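Local structure of core protein VP4 (Bluetongue virus, 2JHP) at residues 177-180 with 181-184; 204-207 with 208-211; 368-371 with 372-376. The protein caps viral RNA and forms part of the inner capsid of bluetongue virus, binding guanine and S-adenosyl-L-homocysteine at separate places along the chain. One frame throughout, in Å; residues are numbered along the deposited sequence.

Contact 1 of 3, residues 177-180 with 181-184; sequences EKLV and SMLD. With GUN (guanine), chain D; SAH (S-adenosyl-L-homocysteine), chain C.
Ser181 donates its backbone N-H to Glu177 O, four residues earlier, at the start of the stretch that continues as helix 178-186. This helix packs in a domain whose seven-stranded sheet, ordered 3-2-1-4-5-7-6 with its seventh strand antiparallel, is the Rossmann-like class I methyltransferase fold. The Ser181 N to Glu177 O bond is 3.0 Å long and close to straight, at 169°; Glu177 O also takes a weak bond from Val180 N. Met182 N reaches Lys178 O at 2.9 Å through a more bent N-H, 132°, and Asp184 N meets Val180 O at 3.0 Å.

Three polar side-chain ends are satisfied from outside the two segments: Glu177 forms a salt bridge with Arg202, Ser181 OG bonds to Asp176 O, and Asp184 OD2 forms a salt bridge with Lys383. Among apolar groups, Met182 CG lies opposite the backbone N (chi1 -171°) and the chain then bends, bringing SD alongside Leu179 CD2 at 4.1 Å. The other Leu179 branch touches the cofactor product: CD1 lies 3.4 Å from the carboxylate oxygen O of S-adenosyl-L-homocysteine.

At the far end of the contact the backbone itself holds the bound guanine. Asp184 O accepts two N-H groups on the Watson-Crick edge of guanine, which is bonded also by Arg214 and Asn141: guanine N2 is 3.0 Å from Asp184 O, and guanine N1 is 3.2 Å from the same oxygen.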
ATOM      1  N   GLU A 177      -5.114 -23.955   8.073  1.00 26.59           N
ATOM      2  CA  GLU A 177      -5.488 -25.281   7.592  1.00 27.45           C
ATOM      3  C   GLU A 177      -6.146 -25.213   6.210  1.00 22.72           C
ATOM      4  O   GLU A 177      -7.000 -24.357   5.946  1.00 28.43           O
ATOM      5  CB  GLU A 177      -6.395 -26.008   8.598  1.00 43.11           C
ATOM      6  CG  GLU A 177      -7.622 -25.217   9.047  1.00 77.15           C
ATOM      7  CD  GLU A 177      -8.578 -26.021   9.916  1.00 16.79           C
ATOM      8  OE1 GLU A 177      -9.176 -26.997   9.413  1.00 35.68           O
ATOM      9  OE2 GLU A 177      -8.742 -25.667  11.102  1.00 62.25           O
ATOM     10  N   LYS A 178      -5.721 -26.132   5.347  1.00 25.37           N
ATOM     11  CA  LYS A 178      -6.113 -26.214   3.938  1.00 17.09           C
ATOM     12  C   LYS A 178      -7.512 -25.695   3.591  1.00 16.77           C
ATOM     13  O   LYS A 178      -7.662 -24.878   2.669  1.00 17.47           O
ATOM     14  CB  LYS A 178      -5.918 -27.656   3.464  1.00 -5.82           C
ATOM     15  CG  LYS A 178      -6.580 -28.067   2.178  1.00 -4.31           C
ATOM     16  CD  LYS A 178      -6.577 -29.606   2.102  1.00 38.11           C
ATOM     17  CE  LYS A 178      -7.877 -30.148   1.500  1.00 15.49           C
ATOM     18  NZ  LYS A 178      -8.103 -31.603   1.737  1.00 22.69           N
ATOM     19  N   LEU A 179      -8.515 -26.147   4.338  1.00 17.44           N
ATOM     20  CA  LEU A 179      -9.914 -25.851   4.012  1.00 20.55           C
ATOM     21  C   LEU A 179     -10.430 -24.451   4.389  1.00  9.05           C
ATOM     22  O   LEU A 179     -11.364 -23.955   3.748  1.00 53.52           O
ATOM     23  CB  LEU A 179     -10.844 -26.971   4.513  1.00 13.65           C
ATOM     24  CG  LEU A 179     -10.890 -28.180   3.557  1.00  9.17           C
ATOM     25  CD1 LEU A 179     -11.453 -29.462   4.217  1.00 12.27           C
ATOM     26  CD2 LEU A 179     -11.645 -27.837   2.256  1.00 10.96           C
ATOM     27  N   VAL A 180      -9.841 -23.816   5.406  1.00 39.66           N
ATOM     28  CA  VAL A 180     -10.131 -22.395   5.657  1.00 16.14           C
ATOM     29  C   VAL A 180      -9.281 -21.483   4.771  1.00 28.21           C
ATOM     30  O   VAL A 180      -9.702 -20.383   4.405  1.00 20.85           O
ATOM     31  CB  VAL A 180     -10.111 -21.960   7.188  1.00 15.14           C
ATOM     32  CG1 VAL A 180      -9.684 -23.081   8.108  1.00 29.16           C
ATOM     33  CG2 VAL A 180      -9.282 -20.696   7.418  1.00 20.02           C
ATOM     34  N   SER A 181      -8.092 -21.958   4.425  1.00 15.26           N
ATOM     35  CA  SER A 181      -7.239 -21.275   3.480  1.00 21.33           C
ATOM     36  C   SER A 181      -7.921 -21.241   2.124  1.00 11.89           C
ATOM     37  O   SER A 181      -7.769 -20.280   1.365  1.00 13.53           O
ATOM     38  CB  SER A 181      -5.895 -21.987   3.372  1.00 13.61           C
ATOM     39  OG  SER A 181      -4.963 -21.416   4.253  1.00 14.52           O
ATOM     40  N   MET A 182      -8.677 -22.297   1.825  1.00  7.42           N
ATOM     41  CA  MET A 182      -9.415 -22.371   0.563  1.00-10.68           C
ATOM     42  C   MET A 182     -10.354 -21.166   0.443  1.00  8.17           C
ATOM     43  O   MET A 182     -10.223 -20.377  -0.491  1.00 17.20           O
ATOM     44  CB  MET A 182     -10.173 -23.692   0.447  1.00 -0.76           C
ATOM     45  CG  MET A 182     -10.785 -23.948  -0.877  1.00-15.33           C
ATOM     46  SD  MET A 182     -12.273 -24.866  -0.564  1.00 17.44           S
ATOM     47  CE  MET A 182     -12.532 -25.616  -2.138  1.00 24.68           C
ATOM     48  N   LEU A 183     -11.246 -21.006   1.418  1.00 19.28           N
ATOM     49  CA  LEU A 183     -12.114 -19.840   1.500  1.00 18.37           C
ATOM     50  C   LEU A 183     -11.326 -18.532   1.503  1.00 20.17           C
ATOM     51  O   LEU A 183     -11.758 -17.562   0.896  1.00 21.67           O
ATOM     52  CB  LEU A 183     -13.032 -19.915   2.725  1.00 11.88           C
ATOM     53  CG  LEU A 183     -13.960 -21.133   2.901  1.00 12.61           C
ATOM     54  CD1 LEU A 183     -14.517 -21.152   4.303  1.00 13.59           C
ATOM     55  CD2 LEU A 183     -15.089 -21.181   1.865  1.00 11.70           C
ATOM     56  N   ASP A 184     -10.163 -18.518   2.149  1.00 17.31           N
ATOM     57  CA  ASP A 184      -9.332 -17.314   2.223  1.00 17.03           C
ATOM     58  C   ASP A 184      -9.001 -16.653   0.893  1.00 13.26           C
ATOM     59  O   ASP A 184      -9.081 -15.427   0.785  1.00 14.41           O
ATOM     60  CB  ASP A 184      -8.027 -17.591   2.951  1.00 23.04           C
ATOM     61  CG  ASP A 184      -8.160 -17.482   4.432  1.00 21.15           C
ATOM     62  OD1 ASP A 184      -9.200 -16.980   4.902  1.00 23.46           O
ATOM     63  OD2 ASP A 184      -7.214 -17.907   5.129  1.00 24.94           O
TER
HETATM   64  N9  GUN D1647      -2.728 -12.598   2.059  1.00 27.86           N
HETATM   65  C8  GUN D1647      -2.849 -11.401   2.641  1.00 88.23           C
HETATM   66  N7  GUN D1647      -4.139 -11.135   2.852  1.00 42.40           N
HETATM   67  C5  GUN D1647      -4.847 -12.168   2.408  1.00 30.15           C
HETATM   68  C6  GUN D1647      -6.214 -12.427   2.376  1.00 41.97           C
HETATM   69  O6  GUN D1647      -7.019 -11.608   2.822  1.00 30.11           O
HETATM   70  N1  GUN D1647      -6.649 -13.647   1.829  1.00 19.21           N
HETATM   71  C2  GUN D1647      -5.677 -14.548   1.330  1.00 50.09           C
HETATM   72  N2  GUN D1647      -6.058 -15.697   0.803  1.00 30.84           N
HETATM   73  N3  GUN D1647      -4.362 -14.268   1.380  1.00 19.65           N
HETATM   74  C4  GUN D1647      -3.942 -13.104   1.904  1.00 42.87           C
HETATM   75  N   SAH C1646     -16.006 -29.161   3.326  1.00 23.02           N
HETATM   76  CA  SAH C1646     -15.805 -30.118   4.461  1.00 30.27           C
HETATM   77  CB  SAH C1646     -15.013 -31.360   4.043  1.00  5.58           C
HETATM   78  CG  SAH C1646     -15.704 -32.198   2.970  1.00 23.71           C
HETATM   79  SD  SAH C1646     -16.266 -33.778   3.636  1.00 38.74           S
HETATM   80  C   SAH C1646     -15.136 -29.417   5.638  1.00 31.49           C
HETATM   81  O   SAH C1646     -14.436 -28.417   5.469  1.00 32.51           O
HETATM   82  OXT SAH C1646     -15.295 -29.831   6.787  1.00 49.20           O
HETATM   83  C5' SAH C1646     -17.218 -34.210   2.166  1.00 20.83           C
HETATM   84  C4' SAH C1646     -18.699 -34.122   2.486  1.00 31.39           C
HETATM   85  O4' SAH C1646     -19.465 -34.178   1.310  1.00 26.03           O
HETATM   86  C3' SAH C1646     -19.195 -35.262   3.358  1.00 27.59           C
HETATM   87  O3' SAH C1646     -19.411 -34.746   4.646  1.00 22.62           O
HETATM   88  C2' SAH C1646     -20.493 -35.725   2.714  1.00  5.55           C
HETATM   89  O2' SAH C1646     -21.559 -35.697   3.632  1.00 49.50           O
HETATM   90  C1' SAH C1646     -20.740 -34.670   1.658  1.00 29.06           C
HETATM   91  N9  SAH C1646     -21.420 -35.109   0.431  1.00 46.31           N
HETATM   92  C8  SAH C1646     -21.280 -36.285  -0.258  1.00 24.84           C
HETATM   93  N7  SAH C1646     -22.081 -36.232  -1.349  1.00 57.23           N
HETATM   94  C5  SAH C1646     -22.714 -35.040  -1.370  1.00 42.35           C
HETATM   95  C6  SAH C1646     -23.630 -34.467  -2.247  1.00 54.30           C
HETATM   96  N6  SAH C1646     -24.040 -35.134  -3.320  1.00 26.20           N
HETATM   97  N1  SAH C1646     -24.116 -33.196  -1.991  1.00 19.24           N
HETATM   98  C2  SAH C1646     -23.695 -32.501  -0.879  1.00 11.89           C
HETATM   99  N3  SAH C1646     -22.781 -33.078  -0.017  1.00 44.99           N
HETATM  100  C4  SAH C1646     -22.303 -34.324  -0.258  1.00 22.67           C

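Contact 2 of 3, residues 204-207 with 208-211; sequences LMQF and KKRS
Arg210 folds back over Gln206 one turn earlier in helix 202-210, and its whole side chain can be traced against that residue. CB lies 3.4 Å from Gln206 O, the oxygen that also accepts the Arg210 backbone N-H. CG, set opposite the carbonyl carbon (chi1 -58°), stays equally near that oxygen, and CD begins to leave it. NE turns to an outside partner, forming a salt bridge with Asp176. Beyond CZ the two terminal nitrogens converge on a single acceptor: NH1 is 2.6 Å and NH2 2.8 Å from Gln206 OE1. That oxygen sits in the guanidinium plane, at its edge, yet the amide is turned 79° against the guanidinium. Both donors therefore approach from the same face of the amide; NH2 is moderately tilted from the carbonyl plane, whereas NH1 stands well above it, off any lone pair. Gln206 CB meanwhile covers one guanidinium face. With NE and both terminal nitrogens held, rotation of the group is restricted.

The helix closes at Arg210; Ser211, the first residue to leave helical angles, still gives its N to Phe207 O at 2.6 Å. Its CB then rests on the Phe207 ring in a CH-pi contact, 4.2 Å from the centroid and 13° off the normal. On another side of the helix, Met205 CE touches Lys208 NZ at 3.4 Å.

In sequence, helix 202-210 and the short helix 212-216 connect the adjacent parallel strands 192-196 and 219-223, making the first beta-alpha-beta crossover of the Rossmann-like methyltransferase sheet.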
ATOM      1  N   LEU A 204     -16.176 -23.522   8.014  1.00 18.46           N
ATOM      2  CA  LEU A 204     -16.872 -22.250   7.794  1.00 20.40           C
ATOM      3  C   LEU A 204     -16.827 -21.367   9.032  1.00 28.55           C
ATOM      4  O   LEU A 204     -16.713 -20.152   8.928  1.00 21.86           O
ATOM      5  CB  LEU A 204     -18.324 -22.454   7.333  1.00 10.87           C
ATOM      6  CG  LEU A 204     -19.120 -21.199   6.923  1.00 14.40           C
ATOM      7  CD1 LEU A 204     -18.466 -20.449   5.765  1.00 18.89           C
ATOM      8  CD2 LEU A 204     -20.549 -21.552   6.557  1.00 26.03           C
ATOM      9  N   MET A 205     -16.911 -21.983  10.202  1.00 19.22           N
ATOM     10  CA  MET A 205     -16.931 -21.230  11.456  1.00 20.35           C
ATOM     11  C   MET A 205     -15.566 -20.641  11.785  1.00 20.57           C
ATOM     12  O   MET A 205     -15.484 -19.582  12.399  1.00 21.07           O
ATOM     13  CB  MET A 205     -17.456 -22.094  12.606  1.00 23.05           C
ATOM     14  CG  MET A 205     -18.915 -22.526  12.426  1.00 12.90           C
ATOM     15  SD  MET A 205     -20.128 -21.174  12.389  1.00 21.04           S
ATOM     16  CE  MET A 205     -20.408 -20.938  14.154  1.00 37.06           C
ATOM     17  N   GLN A 206     -14.501 -21.314  11.357  1.00 21.81           N
ATOM     18  CA  GLN A 206     -13.160 -20.763  11.509  1.00 36.18           C
ATOM     19  C   GLN A 206     -12.926 -19.570  10.584  1.00 34.92           C
ATOM     20  O   GLN A 206     -12.195 -18.643  10.935  1.00 22.10           O
ATOM     21  CB  GLN A 206     -12.085 -21.836  11.329  1.00 60.47           C
ATOM     22  CG  GLN A 206     -11.957 -22.776  12.522  1.00 24.10           C
ATOM     23  CD  GLN A 206     -11.535 -22.068  13.803  1.00 76.69           C
ATOM     24  OE1 GLN A 206     -10.348 -21.875  14.050  1.00 13.16           O
ATOM     25  NE2 GLN A 206     -12.509 -21.692  14.627  1.00  7.60           N
ATOM     26  N   PHE A 207     -13.568 -19.587   9.419  1.00 20.89           N
ATOM     27  CA  PHE A 207     -13.540 -18.436   8.514  1.00 22.08           C
ATOM     28  C   PHE A 207     -14.245 -17.235   9.160  1.00 28.36           C
ATOM     29  O   PHE A 207     -13.707 -16.125   9.167  1.00 16.37           O
ATOM     30  CB  PHE A 207     -14.155 -18.789   7.163  1.00 20.55           C
ATOM     31  CG  PHE A 207     -13.963 -17.727   6.102  1.00 29.10           C
ATOM     32  CD1 PHE A 207     -12.719 -17.539   5.499  1.00 14.40           C
ATOM     33  CD2 PHE A 207     -15.035 -16.931   5.688  1.00 16.93           C
ATOM     34  CE1 PHE A 207     -12.543 -16.566   4.517  1.00 21.70           C
ATOM     35  CE2 PHE A 207     -14.862 -15.955   4.703  1.00 25.14           C
ATOM     36  CZ  PHE A 207     -13.617 -15.775   4.120  1.00 27.93           C
ATOM     37  N   LYS A 208     -15.429 -17.470   9.723  1.00 11.67           N
ATOM     38  CA  LYS A 208     -16.142 -16.452  10.499  1.00 10.83           C
ATOM     39  C   LYS A 208     -15.252 -15.842  11.584  1.00 26.70           C
ATOM     40  O   LYS A 208     -15.220 -14.626  11.742  1.00 22.94           O
ATOM     41  CB  LYS A 208     -17.416 -17.029  11.127  1.00 15.63           C
ATOM     42  CG  LYS A 208     -18.216 -16.011  11.933  1.00 -9.90           C
ATOM     43  CD  LYS A 208     -19.316 -16.632  12.837  1.00  9.12           C
ATOM     44  CE  LYS A 208     -18.779 -17.150  14.156  1.00 51.10           C
ATOM     45  NZ  LYS A 208     -19.878 -17.729  14.973  1.00146.83           N
ATOM     46  N   LYS A 209     -14.529 -16.693  12.310  1.00 18.24           N
ATOM     47  CA  LYS A 209     -13.678 -16.263  13.427  1.00 34.90           C
ATOM     48  C   LYS A 209     -12.442 -15.490  12.955  1.00 30.16           C
ATOM     49  O   LYS A 209     -12.122 -14.437  13.497  1.00 15.33           O
ATOM     50  CB  LYS A 209     -13.302 -17.467  14.315  1.00 28.16           C
ATOM     51  CG  LYS A 209     -12.402 -17.167  15.504  1.00 26.61           C
ATOM     52  CD  LYS A 209     -12.965 -17.814  16.779  1.00 11.82           C
ATOM     53  CE  LYS A 209     -12.320 -19.164  17.132  1.00 20.34           C
ATOM     54  NZ  LYS A 209     -11.390 -19.047  18.309  1.00 38.75           N
ATOM     55  N   ARG A 210     -11.768 -15.997  11.928  1.00 15.11           N
ATOM     56  CA  ARG A 210     -10.577 -15.327  11.400  1.00 21.98           C
ATOM     57  C   ARG A 210     -10.890 -14.137  10.475  1.00 16.21           C
ATOM     58  O   ARG A 210     -10.110 -13.195  10.406  1.00 15.94           O
ATOM     59  CB  ARG A 210      -9.673 -16.321  10.679  1.00 33.83           C
ATOM     60  CG  ARG A 210      -9.216 -17.471  11.529  1.00 47.05           C
ATOM     61  CD  ARG A 210      -8.052 -18.157  10.856  1.00 57.60           C
ATOM     62  NE  ARG A 210      -7.919 -19.600  11.104  1.00  5.45           N
ATOM     63  CZ  ARG A 210      -8.613 -20.329  11.982  1.00 56.51           C
ATOM     64  NH1 ARG A 210      -9.544 -19.782  12.755  1.00 48.31           N
ATOM     65  NH2 ARG A 210      -8.366 -21.634  12.081  1.00  7.51           N
ATOM     66  N   SER A 211     -12.016 -14.193   9.767  1.00 18.84           N
ATOM     67  CA  SER A 211     -12.396 -13.136   8.839  1.00 16.96           C
ATOM     68  C   SER A 211     -13.855 -12.694   9.027  1.00 16.37           C
ATOM     69  O   SER A 211     -14.686 -12.927   8.143  1.00 19.76           O
ATOM     70  CB  SER A 211     -12.186 -13.605   7.399  1.00 11.67           C
ATOM     71  OG  SER A 211     -10.962 -14.293   7.251  1.00 21.51           O
TER

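Contact 3 of 3, residues 368-371 with 372-376; sequences KMVE and LYHGR
Val370 and His374 meet where helix 363-373 gives out, and backbone hydrogen bonds account for most of the polar contact. His374 N is 2.9 Å from Val370 O, with an N-H...O angle of 152°, even though His374 is the first residue to leave helical backbone angles. The same oxygen takes a weak second bond from Tyr373 N. One residue earlier, Tyr373 N bonds to Met369 O at 2.9 Å, and Leu372 N to Lys368 O at 2.8 Å; Met369 O has a further weak donor in Leu372 N. The weak i+3 bonds beside the i+4 ones are consistent with some 3-10 character at the helix end.

The CH-pi contact is that of Val370 CA with the imidazole. His374 CG is placed opposite the carbonyl carbon (chi1 -75°), which folds the ring back over Val370. The CA lies 4.2 Å from the centroid of the His374 ring, 17° off the normal, and so over the face. Both Val370 branches reach the ring atoms too, with CG1 at 3.8 Å from His374 ND1, a nitrogen weakly hydrogen-bonded to Asp330 O.

Apolar contacts add to this elsewhere on the helix. The Lys368 chain crosses Leu372, bringing Lys368 CD to 3.8 Å from Leu372 CG. Met369 CB approaches Tyr373 CD2 at 4.5 Å, a looser touch.

Outward bonds then fix the ends: Tyr373 OH to Thr168 O, Glu371 OE2 to Tyr334 OH, and Gly375 to Ala329 through the backbone. Met369 and Val370 both pack on Leu336 of strand 335-341, so this helix end lies against the antiparallel strand of the methyltransferase-type sheet.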
ATOM      1  N   LYS A 368       3.746 -33.327 -10.229  1.00 19.34           N
ATOM      2  CA  LYS A 368       4.866 -32.465  -9.856  1.00 15.88           C
ATOM      3  C   LYS A 368       4.418 -31.273  -9.030  1.00 16.46           C
ATOM      4  O   LYS A 368       5.083 -30.907  -8.058  1.00  2.03           O
ATOM      5  CB  LYS A 368       5.621 -31.955 -11.089  1.00 10.30           C
ATOM      6  CG  LYS A 368       7.049 -32.482 -11.231  1.00 -2.79           C
ATOM      7  CD  LYS A 368       8.055 -31.759 -10.316  1.00 -8.24           C
ATOM      8  CE  LYS A 368       9.356 -32.555 -10.184  1.00 11.73           C
ATOM      9  NZ  LYS A 368      10.353 -31.893  -9.300  1.00 22.25           N
ATOM     10  N   MET A 369       3.302 -30.661  -9.417  1.00 29.17           N
ATOM     11  CA  MET A 369       2.834 -29.464  -8.730  1.00 19.80           C
ATOM     12  C   MET A 369       2.719 -29.705  -7.224  1.00  3.96           C
ATOM     13  O   MET A 369       3.280 -28.945  -6.425  1.00 15.38           O
ATOM     14  CB  MET A 369       1.507 -28.969  -9.314  1.00 41.88           C
ATOM     15  CG  MET A 369       1.646 -28.256 -10.642  1.00 16.39           C
ATOM     16  SD  MET A 369       0.270 -27.142 -10.986  1.00 29.53           S
ATOM     17  CE  MET A 369      -1.009 -28.285 -11.472  1.00 33.28           C
ATOM     18  N   VAL A 370       2.008 -30.773  -6.855  1.00 17.45           N
ATOM     19  CA  VAL A 370       1.882 -31.210  -5.466  1.00 12.90           C
ATOM     20  C   VAL A 370       3.263 -31.301  -4.812  1.00 23.38           C
ATOM     21  O   VAL A 370       3.513 -30.688  -3.778  1.00 19.45           O
ATOM     22  CB  VAL A 370       1.164 -32.576  -5.371  1.00 22.52           C
ATOM     23  CG1 VAL A 370       1.225 -33.143  -3.936  1.00 -9.59           C
ATOM     24  CG2 VAL A 370      -0.278 -32.471  -5.875  1.00 44.78           C
ATOM     25  N   GLU A 371       4.165 -32.044  -5.440  1.00 10.69           N
ATOM     26  CA  GLU A 371       5.518 -32.263  -4.909  1.00 -2.20           C
ATOM     27  C   GLU A 371       6.333 -30.982  -4.768  1.00 17.92           C
ATOM     28  O   GLU A 371       7.213 -30.899  -3.912  1.00 26.04           O
ATOM     29  CB  GLU A 371       6.274 -33.244  -5.795  1.00  5.00           C
ATOM     30  CG  GLU A 371       5.566 -34.571  -5.934  1.00  8.00           C
ATOM     31  CD  GLU A 371       5.949 -35.315  -7.196  1.00 32.66           C
ATOM     32  OE1 GLU A 371       7.000 -34.989  -7.809  1.00-10.43           O
ATOM     33  OE2 GLU A 371       5.190 -36.235  -7.572  1.00-17.11           O
ATOM     34  N   LEU A 372       6.042 -29.995  -5.612  1.00 17.74           N
ATOM     35  CA  LEU A 372       6.766 -28.731  -5.588  1.00  3.61           C
ATOM     36  C   LEU A 372       6.198 -27.726  -4.586  1.00  6.58           C
ATOM     37  O   LEU A 372       6.959 -26.981  -3.978  1.00 14.66           O
ATOM     38  CB  LEU A 372       6.814 -28.089  -6.984  1.00 -8.85           C
ATOM     39  CG  LEU A 372       7.740 -28.654  -8.068  1.00  1.81           C
ATOM     40  CD1 LEU A 372       7.511 -27.926  -9.391  1.00 11.09           C
ATOM     41  CD2 LEU A 372       9.195 -28.546  -7.658  1.00-10.81           C
ATOM     42  N   TYR A 373       4.876 -27.703  -4.405  1.00 -6.10           N
ATOM     43  CA  TYR A 373       4.245 -26.619  -3.645  1.00 11.60           C
ATOM     44  C   TYR A 373       3.526 -27.001  -2.345  1.00 19.15           C
ATOM     45  O   TYR A 373       3.409 -26.173  -1.445  1.00 30.64           O
ATOM     46  CB  TYR A 373       3.340 -25.776  -4.565  1.00  9.56           C
ATOM     47  CG  TYR A 373       4.040 -25.303  -5.823  1.00  7.50           C
ATOM     48  CD1 TYR A 373       5.128 -24.426  -5.760  1.00 22.90           C
ATOM     49  CD2 TYR A 373       3.628 -25.747  -7.071  1.00 15.63           C
ATOM     50  CE1 TYR A 373       5.784 -24.004  -6.915  1.00 15.29           C
ATOM     51  CE2 TYR A 373       4.277 -25.329  -8.232  1.00-15.03           C
ATOM     52  CZ  TYR A 373       5.351 -24.461  -8.150  1.00 20.62           C
ATOM     53  OH  TYR A 373       5.978 -24.064  -9.316  1.00 11.22           O
ATOM     54  N   HIS A 374       3.049 -28.236  -2.241  1.00 32.01           N
ATOM     55  CA  HIS A 374       2.374 -28.694  -1.020  1.00 29.34           C
ATOM     56  C   HIS A 374       3.331 -28.916   0.174  1.00 18.07           C
ATOM     57  O   HIS A 374       4.557 -28.980   0.017  1.00 17.00           O
ATOM     58  CB  HIS A 374       1.564 -29.966  -1.295  1.00 25.27           C
ATOM     59  CG  HIS A 374       0.295 -29.734  -2.056  1.00 51.75           C
ATOM     60  ND1 HIS A 374      -0.767 -30.612  -2.005  1.00 26.02           N
ATOM     61  CD2 HIS A 374      -0.089 -28.728  -2.875  1.00 11.28           C
ATOM     62  CE1 HIS A 374      -1.744 -30.163  -2.773  1.00 52.17           C
ATOM     63  NE2 HIS A 374      -1.356 -29.022  -3.314  1.00 33.37           N
ATOM     64  N   GLY A 375       2.751 -29.036   1.365  1.00 23.01           N
ATOM     65  CA  GLY A 375       3.516 -29.233   2.590  1.00 30.89           C
ATOM     66  C   GLY A 375       2.925 -28.425   3.725  1.00 33.21           C
ATOM     67  O   GLY A 375       2.553 -27.265   3.541  1.00 18.54           O
ATOM     68  N   ARG A 376       2.845 -29.035   4.906  1.00 29.63           N
ATOM     69  CA  ARG A 376       2.267 -28.373   6.074  1.00 28.56           C
ATOM     70  C   ARG A 376       3.096 -27.159   6.516  1.00  9.08           C
ATOM     71  O   ARG A 376       2.636 -26.359   7.320  1.00 12.66           O
ATOM     72  CB  ARG A 376       2.062 -29.365   7.230  1.00 23.37           C
ATOM     73  CG  ARG A 376       0.753 -29.179   8.009  1.00200.00           C
ATOM     74  CD  ARG A 376       0.830 -28.051   9.037  1.00200.00           C
ATOM     75  NE  ARG A 376      -0.440 -27.335   9.177  1.00138.58           N
ATOM     76  CZ  ARG A 376      -0.841 -26.330   8.393  1.00 41.76           C
ATOM     77  NH1 ARG A 376      -0.082 -25.904   7.389  1.00130.12           N
ATOM     78  NH2 ARG A 376      -2.015 -25.748   8.610  1.00 17.45           N
TER

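How the contacts relate
Contacts 1 and 2, with centres 10 Å apart, form one interface between helices 178-186 and 202-210. Phe207 takes part in two of its touches: its CE1 is 3.4 Å from Asp184 OD1 and its CD1 is 3.7 Å from Leu183 CB. Both ligands of contact 1 lie near contact 2: the guanine is about 7 Å from the Ser211 side chain, and the S-adenosyl-L-homocysteine that Leu179 touches is about 7 Å from that of Leu204. Contact 3 stands further off, its centre 16 Å from that of contact 1, joined by a packing touch of poorly ordered Arg376 NH2 on Glu177 N at 3.6 Å. Contacts 2 and 3 do not touch; their nearest atoms are about 8 Å apart.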